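Local coordinates for PrgZ (PDB 4FAJ), which binds peptide pheromone as an extracellular, membrane-anchored receptor of Enterococcus faecalis and probably takes part in peptide import, at residues F429-L434 / L441-T446; K331-K336 / D461-L466; F389-A394 / Q435-G440. One frame throughout, in Å; residues are numbered along the deposited sequence.

Interaction 1: residues F429-L434 / L441-T446; sequences FLQGQL and LKVTVT
Gln431 and Leu434 of helix 421-437 lie against Val443 and Val445 of the strand that follows it, the second half of a beta-alpha-beta crossover (strand 412-418, helix 421-437, strand 442-448). The axes of these short helix and strand segments run antiparallel within a few degrees (176°) and come as close as 8.1 Å. Gln431 has the most surface buried by the contact. With CG anti to the backbone N (chi1 170°) and the chain extended beyond it, the side chain passes alongside Val443, the two running in opposite directions, and carries its amide to the strand backbone. On the way Gln431 CB touches Val445 CG2 at 3.8 Å. One turn further along the helix, Leu434 CB packs on Val443 CG2 at 4.0 Å, and its CD1 meets the same methyl. Val443 thus divides its branches: CG1 goes to Gln431, CG2 to Leu434. Leu441 CD2 touches Leu434 more loosely.

In the next shell, Ile342, Ala345 and Ile346 pack on Leu434, while the strand is paired in parallel with 412-418: Lys442, Thr444 and Thr446 exchange backbone bonds with Leu413 and Leu415 and with Thr411 just before that strand. Asp414 accepts from both Thr444 and Thr446 through OD1. The single hydrogen bond across the two segments runs from Gln431 NE2 to Val443 O, 2.7 Å long and fairly straight at 160° about the hydrogen, with the oxygen close to the plane of the Gln431 amide.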
# COMPACT_ATOMS: atom_id res chain seq x y z
N PHE A 429 4.44 -12.64 -19.19
CA PHE A 429 4.92 -13.91 -18.63
C PHE A 429 3.72 -14.72 -18.12
O PHE A 429 3.60 -15.91 -18.40
CB PHE A 429 5.92 -13.65 -17.50
CG PHE A 429 6.37 -14.90 -16.79
CD1 PHE A 429 7.51 -15.57 -17.18
CD2 PHE A 429 5.63 -15.40 -15.72
CE1 PHE A 429 7.92 -16.73 -16.52
CE2 PHE A 429 6.04 -16.55 -15.05
CZ PHE A 429 7.18 -17.22 -15.46
N LEU A 430 2.83 -14.06 -17.38
CA LEU A 430 1.66 -14.74 -16.84
C LEU A 430 0.74 -15.22 -17.95
O LEU A 430 0.20 -16.34 -17.89
CB LEU A 430 0.90 -13.81 -15.89
CG LEU A 430 1.66 -13.51 -14.59
CD1 LEU A 430 0.97 -12.39 -13.81
CD2 LEU A 430 1.82 -14.76 -13.73
N GLN A 431 0.56 -14.38 -18.96
CA GLN A 431 -0.22 -14.74 -20.14
C GLN A 431 0.25 -16.07 -20.74
O GLN A 431 -0.55 -16.98 -20.97
CB GLN A 431 -0.14 -13.61 -21.16
CG GLN A 431 -0.70 -13.94 -22.53
CD GLN A 431 -0.34 -12.87 -23.54
OE1 GLN A 431 0.81 -12.44 -23.61
NE2 GLN A 431 -1.31 -12.45 -24.32
N GLY A 432 1.55 -16.19 -20.97
CA GLY A 432 2.14 -17.41 -21.53
C GLY A 432 1.98 -18.63 -20.63
O GLY A 432 1.76 -19.73 -21.12
N GLN A 433 2.11 -18.43 -19.32
CA GLN A 433 1.91 -19.50 -18.33
C GLN A 433 0.47 -20.01 -18.33
O GLN A 433 0.23 -21.22 -18.30
CB GLN A 433 2.26 -19.01 -16.94
CG GLN A 433 3.70 -18.62 -16.80
CD GLN A 433 4.60 -19.80 -16.64
OE1 GLN A 433 4.40 -20.64 -15.75
NE2 GLN A 433 5.62 -19.87 -17.47
N LEU A 434 -0.48 -19.09 -18.36
CA LEU A 434 -1.88 -19.46 -18.33
C LEU A 434 -2.27 -20.15 -19.65
O LEU A 434 -2.90 -21.20 -19.64
CB LEU A 434 -2.75 -18.24 -18.05
CG LEU A 434 -2.64 -17.70 -16.62
CD1 LEU A 434 -3.51 -16.45 -16.45
CD2 LEU A 434 -3.02 -18.76 -15.59
N LEU A 441 -7.58 -21.46 -23.60
CA LEU A 441 -7.82 -20.16 -22.99
C LEU A 441 -6.96 -19.10 -23.66
O LEU A 441 -5.74 -19.27 -23.79
CB LEU A 441 -7.49 -20.20 -21.50
CG LEU A 441 -7.68 -18.88 -20.72
CD1 LEU A 441 -9.16 -18.58 -20.52
CD2 LEU A 441 -6.95 -18.96 -19.39
N LYS A 442 -7.58 -18.00 -24.08
CA LYS A 442 -6.84 -16.84 -24.55
C LYS A 442 -6.74 -15.82 -23.42
O LYS A 442 -7.75 -15.49 -22.80
CB LYS A 442 -7.53 -16.20 -25.77
CG LYS A 442 -6.70 -15.06 -26.39
CD LYS A 442 -7.17 -14.67 -27.79
CE LYS A 442 -8.44 -13.83 -27.75
NZ LYS A 442 -8.93 -13.52 -29.13
N VAL A 443 -5.53 -15.33 -23.17
CA VAL A 443 -5.32 -14.23 -22.23
C VAL A 443 -4.82 -12.99 -22.98
O VAL A 443 -3.81 -13.05 -23.67
CB VAL A 443 -4.33 -14.61 -21.11
CG1 VAL A 443 -3.99 -13.39 -20.26
CG2 VAL A 443 -4.90 -15.73 -20.25
N THR A 444 -5.54 -11.88 -22.85
CA THR A 444 -5.11 -10.61 -23.41
C THR A 444 -4.47 -9.80 -22.29
O THR A 444 -4.92 -9.85 -21.15
CB THR A 444 -6.28 -9.83 -24.02
OG1 THR A 444 -7.31 -9.65 -23.03
CG2 THR A 444 -6.86 -10.57 -25.21
N VAL A 445 -3.39 -9.08 -22.61
CA VAL A 445 -2.75 -8.21 -21.63
C VAL A 445 -3.05 -6.77 -22.01
O VAL A 445 -2.81 -6.38 -23.15
CB VAL A 445 -1.24 -8.42 -21.60
CG1 VAL A 445 -0.60 -7.46 -20.60
CG2 VAL A 445 -0.90 -9.88 -21.23
N THR A 446 -3.57 -6.00 -21.06
CA THR A 446 -3.96 -4.61 -21.32
C THR A 446 -3.21 -3.66 -20.38
O THR A 446 -3.61 -3.48 -19.23
CB THR A 446 -5.48 -4.42 -21.17
OG1 THR A 446 -6.15 -5.38 -21.99
CG2 THR A 446 -5.89 -3.00 -21.57

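Interaction 2: residues K331-K336 / D461-L466; sequences KLLQNK and DFTLSL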
# COMPACT_ATOMS: atom_id res chain seq x y z
N LYS A 331 -18.20 -15.39 -15.97
CA LYS A 331 -18.63 -16.77 -15.77
C LYS A 331 -17.46 -17.71 -15.51
O LYS A 331 -17.59 -18.64 -14.71
CB LYS A 331 -19.45 -17.25 -16.97
CG LYS A 331 -20.66 -16.37 -17.29
CD LYS A 331 -21.49 -16.09 -16.03
CE LYS A 331 -22.94 -15.76 -16.36
NZ LYS A 331 -23.76 -15.78 -15.12
N LEU A 332 -16.33 -17.46 -16.16
CA LEU A 332 -15.13 -18.26 -15.93
C LEU A 332 -14.62 -18.11 -14.49
O LEU A 332 -14.39 -19.10 -13.81
CB LEU A 332 -14.02 -17.88 -16.91
CG LEU A 332 -14.06 -18.50 -18.32
CD1 LEU A 332 -13.00 -17.86 -19.20
CD2 LEU A 332 -13.85 -20.01 -18.26
N LEU A 333 -14.45 -16.87 -14.02
CA LEU A 333 -13.80 -16.64 -12.71
C LEU A 333 -14.73 -16.93 -11.53
O LEU A 333 -14.27 -17.04 -10.39
CB LEU A 333 -13.23 -15.23 -12.62
CG LEU A 333 -12.06 -14.98 -13.58
CD1 LEU A 333 -11.55 -13.57 -13.47
CD2 LEU A 333 -10.93 -16.00 -13.34
N GLN A 334 -16.02 -17.05 -11.81
CA GLN A 334 -17.01 -17.53 -10.85
C GLN A 334 -16.83 -19.04 -10.56
O GLN A 334 -17.22 -19.52 -9.50
CB GLN A 334 -18.41 -17.20 -11.40
CG GLN A 334 -19.60 -18.01 -10.91
CD GLN A 334 -20.90 -17.48 -11.50
OE1 GLN A 334 -21.34 -16.38 -11.17
NE2 GLN A 334 -21.51 -18.25 -12.40
N ASN A 335 -16.22 -19.76 -11.49
CA ASN A 335 -15.99 -21.20 -11.33
C ASN A 335 -14.72 -21.48 -10.50
O ASN A 335 -13.61 -21.09 -10.89
CB ASN A 335 -15.95 -21.87 -12.71
CG ASN A 335 -15.87 -23.38 -12.65
OD1 ASN A 335 -14.82 -23.94 -12.36
ND2 ASN A 335 -16.97 -24.06 -12.96
N LYS A 336 -14.88 -22.17 -9.38
CA LYS A 336 -13.75 -22.43 -8.47
C LYS A 336 -12.63 -23.23 -9.13
O LYS A 336 -11.46 -22.96 -8.88
CB LYS A 336 -14.23 -23.14 -7.19
CG LYS A 336 -13.20 -23.12 -6.06
CD LYS A 336 -13.71 -23.79 -4.78
CE LYS A 336 -14.67 -22.87 -4.02
NZ LYS A 336 -15.10 -23.42 -2.71
N ASP A 461 -14.24 -2.90 -13.02
CA ASP A 461 -14.26 -2.95 -14.48
C ASP A 461 -13.01 -3.70 -14.94
O ASP A 461 -12.12 -3.15 -15.58
CB ASP A 461 -14.31 -1.52 -15.05
CG ASP A 461 -14.49 -1.48 -16.56
OD1 ASP A 461 -14.78 -2.53 -17.18
OD2 ASP A 461 -14.34 -0.38 -17.14
N PHE A 462 -12.96 -4.98 -14.58
CA PHE A 462 -11.85 -5.83 -14.93
C PHE A 462 -12.23 -7.30 -14.81
O PHE A 462 -13.28 -7.64 -14.26
CB PHE A 462 -10.63 -5.52 -14.05
CG PHE A 462 -10.73 -6.06 -12.65
CD1 PHE A 462 -11.41 -5.36 -11.67
CD2 PHE A 462 -10.15 -7.28 -12.31
CE1 PHE A 462 -11.50 -5.85 -10.38
CE2 PHE A 462 -10.24 -7.77 -11.03
CZ PHE A 462 -10.91 -7.06 -10.06
N THR A 463 -11.37 -8.15 -15.34
CA THR A 463 -11.52 -9.58 -15.25
C THR A 463 -10.41 -10.12 -14.34
O THR A 463 -10.68 -10.52 -13.20
CB THR A 463 -11.49 -10.19 -16.65
OG1 THR A 463 -12.62 -9.69 -17.38
CG2 THR A 463 -11.55 -11.71 -16.60
N LEU A 464 -9.17 -10.08 -14.83
CA LEU A 464 -7.99 -10.32 -14.01
C LEU A 464 -7.22 -9.01 -13.85
O LEU A 464 -7.20 -8.16 -14.76
CB LEU A 464 -7.04 -11.33 -14.65
CG LEU A 464 -7.48 -12.77 -14.89
CD1 LEU A 464 -6.44 -13.43 -15.78
CD2 LEU A 464 -7.62 -13.50 -13.56
N SER A 465 -6.52 -8.90 -12.73
CA SER A 465 -5.70 -7.72 -12.47
C SER A 465 -4.38 -8.09 -11.80
O SER A 465 -4.37 -8.80 -10.79
CB SER A 465 -6.48 -6.79 -11.56
OG SER A 465 -5.68 -5.70 -11.12
N LEU A 466 -3.27 -7.60 -12.35
CA LEU A 466 -1.97 -7.71 -11.70
C LEU A 466 -1.84 -6.50 -10.78
O LEU A 466 -1.45 -5.41 -11.22
CB LEU A 466 -0.83 -7.73 -12.71
CG LEU A 466 0.58 -7.80 -12.12
CD1 LEU A 466 0.72 -9.02 -11.21
CD2 LEU A 466 1.63 -7.87 -13.23
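Leu333 reaches across to Thr463 and Leu464 and buries more surface here than both of them together. The evidence is a one-sided pattern of contacts: every approach within 4.5 Å involves Leu333, and no hydrogen bond links the two segments. The backbones stay well apart, the nearest CA atoms, those of Leu333 and Thr463, being 7.8 Å from each other, and the leucine side chain spans the interval. Its CG stands beside the backbone N and anti to the carbonyl carbon (chi1 -66°), and an extended chi2 of 179° sends CD1 onward to the far segment.

At Thr463 that methyl finds two neighbours. Leu333 CD1 lies 3.2 Å from Thr463 O, a close van der Waals approach of a methyl to a carbonyl oxygen, and 3.6 Å from Thr463 CG2. The two side chains cross at about a right angle, and it is the methyl branch of the threonine that does the touching.

Leu464 adds an apolar neighbour. Its CD2 comes within 3.9 Å of Leu333 CD1 and 4.2 Å of Leu333 CD2, again with the side chains nearly perpendicular. Met324 of strand 311-324 packs on both leucines, and Leu413 and Leu415 of strand 412-418 cover Thr463 and Leu464 respectively.

The backbone around Leu333 is anchored separately: its N is bonded to Asn330 OD1 and its O to Arg339 NH1. The contact is a small, buried apolar junction between the short helical turn at 331-334 and the residues leading into strand 464-470, an inner strand of the mixed beta-sheet, between 311-324 and 412-418, in this solute-binding protein of family 5.

Interaction 3: residues F389-A394 / Q435-G440; sequences FNKKQA and QDSLEG
Asp436 and Ser437, in the last turn of helix 421-437, meet Lys391 and Ala394 in the first turn of helix 391-402. Asp436 comes first in sequence and lies at the exposed margin. Its OD2 forms a salt bridge with Lys391 NZ, but at 3.6 Å it is a long one. The same oxygen is slightly nearer to the aliphatic chain, 3.3 Å from Lys391 CE, and the two side chains cross at about a right angle. The ammonium also has a weak, long ion pair with Glu395 of its own helix, consistent with a positive charge shared between two carboxylates.

Ser437 follows, buried and facing the other helix. Ser437 CA and Ala394 CA are the nearest such pair, 6.2 Å apart. Ser437 CB rests on Ala394 CB at 4.0 Å. The hydroxyl of Ser437 meets the methylenes of Lys391, with Ser437 OG 3.0 Å from Lys391 CE, a tight approach. As modelled, the lysine bends at chi2 (114°, an unusual value) and at chi4 (-72°), and its exact path past the serine is somewhat doubtful. Ala345 packs against Ser437 and Ala394 alike.

Leu438 is the first residue to leave helical backbone angles. Beyond it, Glu439 O accepts from Trp398 NE1 further along helix 391-402, a second tie between this turn and that helix. On the opposing side, Asn390 OD1 accepts from Gln393 N at 3.3 Å with the donor above its carbonyl plane. The meeting therefore joins an Asn N-capped helix start to the C-terminal end of the connecting helix in a beta-alpha-beta crossover.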
# COMPACT_ATOMS: atom_id res chain seq x y z
N PHE A 389 3.37 -23.98 -7.89
CA PHE A 389 3.30 -24.46 -9.26
C PHE A 389 3.14 -25.97 -9.35
O PHE A 389 3.90 -26.73 -8.76
CB PHE A 389 4.58 -24.05 -10.01
CG PHE A 389 4.60 -24.41 -11.47
CD1 PHE A 389 3.56 -24.04 -12.31
CD2 PHE A 389 5.69 -25.09 -12.02
CE1 PHE A 389 3.60 -24.36 -13.67
CE2 PHE A 389 5.73 -25.41 -13.36
CZ PHE A 389 4.69 -25.04 -14.20
N ASN A 390 2.12 -26.41 -10.09
CA ASN A 390 1.92 -27.81 -10.41
C ASN A 390 1.14 -27.88 -11.73
O ASN A 390 -0.08 -27.91 -11.74
CB ASN A 390 1.19 -28.53 -9.27
CG ASN A 390 1.22 -30.05 -9.41
OD1 ASN A 390 1.08 -30.58 -10.51
ND2 ASN A 390 1.39 -30.74 -8.29
N LYS A 391 1.90 -27.90 -12.83
CA LYS A 391 1.35 -27.88 -14.20
C LYS A 391 0.30 -28.97 -14.44
O LYS A 391 -0.77 -28.70 -14.99
CB LYS A 391 2.51 -28.03 -15.20
CG LYS A 391 2.12 -28.10 -16.67
CD LYS A 391 2.59 -26.91 -17.45
CE LYS A 391 1.95 -26.88 -18.84
NZ LYS A 391 2.51 -27.91 -19.72
N LYS A 392 0.58 -30.20 -14.02
CA LYS A 392 -0.37 -31.30 -14.24
C LYS A 392 -1.70 -31.06 -13.51
O LYS A 392 -2.76 -31.29 -14.08
CB LYS A 392 0.21 -32.67 -13.86
CG LYS A 392 1.12 -33.29 -14.95
CD LYS A 392 2.46 -32.57 -15.02
CE LYS A 392 3.40 -33.09 -16.08
NZ LYS A 392 4.34 -31.99 -16.45
N GLN A 393 -1.66 -30.57 -12.27
CA GLN A 393 -2.91 -30.24 -11.56
C GLN A 393 -3.66 -29.06 -12.20
O GLN A 393 -4.89 -29.06 -12.25
CB GLN A 393 -2.66 -29.96 -10.06
CG GLN A 393 -2.48 -31.23 -9.20
CD GLN A 393 -3.68 -32.17 -9.26
OE1 GLN A 393 -4.80 -31.77 -9.57
NE2 GLN A 393 -3.43 -33.44 -8.95
N ALA A 394 -2.93 -28.08 -12.70
CA ALA A 394 -3.51 -26.96 -13.45
C ALA A 394 -4.31 -27.49 -14.63
O ALA A 394 -5.47 -27.13 -14.80
CB ALA A 394 -2.42 -26.01 -13.94
N GLN A 435 -1.85 -19.57 -20.77
CA GLN A 435 -2.13 -20.16 -22.08
C GLN A 435 -1.50 -21.55 -22.24
O GLN A 435 -2.09 -22.42 -22.85
CB GLN A 435 -1.72 -19.20 -23.21
CG GLN A 435 -2.64 -17.98 -23.26
CD GLN A 435 -2.34 -16.98 -24.37
OE1 GLN A 435 -3.17 -16.11 -24.64
NE2 GLN A 435 -1.18 -17.08 -24.99
N ASP A 436 -0.33 -21.76 -21.63
CA ASP A 436 0.37 -23.05 -21.73
C ASP A 436 -0.26 -24.20 -20.93
O ASP A 436 -0.09 -25.37 -21.30
CB ASP A 436 1.84 -22.90 -21.30
CG ASP A 436 2.69 -24.12 -21.68
OD1 ASP A 436 2.62 -24.56 -22.85
OD2 ASP A 436 3.43 -24.64 -20.81
N SER A 437 -0.95 -23.88 -19.84
CA SER A 437 -1.55 -24.91 -18.98
C SER A 437 -3.07 -25.01 -19.09
O SER A 437 -3.64 -26.04 -18.71
CB SER A 437 -1.18 -24.66 -17.52
OG SER A 437 0.16 -25.00 -17.28
N LEU A 438 -3.72 -23.96 -19.56
CA LEU A 438 -5.16 -23.96 -19.74
C LEU A 438 -5.43 -23.95 -21.24
O LEU A 438 -5.67 -22.90 -21.84
CB LEU A 438 -5.81 -22.75 -19.06
CG LEU A 438 -5.88 -22.80 -17.52
CD1 LEU A 438 -4.50 -22.89 -16.90
CD2 LEU A 438 -6.62 -21.59 -16.98
N GLU A 439 -5.38 -25.15 -21.83
CA GLU A 439 -5.45 -25.28 -23.28
C GLU A 439 -6.74 -24.63 -23.78
O GLU A 439 -7.82 -24.89 -23.27
CB GLU A 439 -5.40 -26.76 -23.72
CG GLU A 439 -4.74 -27.01 -25.08
CD GLU A 439 -5.73 -27.18 -26.24
OE1 GLU A 439 -6.91 -26.78 -26.09
OE2 GLU A 439 -5.31 -27.72 -27.29
N GLY A 440 -6.60 -23.75 -24.77
CA GLY A 440 -7.74 -23.11 -25.39
C GLY A 440 -8.07 -21.75 -24.81
O GLY A 440 -8.76 -20.97 -25.45

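From the N terminus, the chain first passes 331-336, then 389-394, then helix 421-437 with strand 442-448, and finally 461-466. Interaction 2 closes the longest loop, with 124 residues between its segments, and both other contacts nest inside it. Interaction 3 spans 40 intervening residues and interaction 1 six; these two cross, their segments alternating in the order 389-394, 429-434, 435-440, 441-446. Gln435 links them through a probable hydrogen bond from Val443 N to its OE1. Interactions 1 and 2 touch through leucine pairs, including Leu441 with Leu332; interactions 2 and 3 do not touch. Interactions 1 and 2 bring helix 421-437 and the turn at 331-334 onto one mixed sheet, and interaction 3 joins helix 391-402 to the end of helix 421-437.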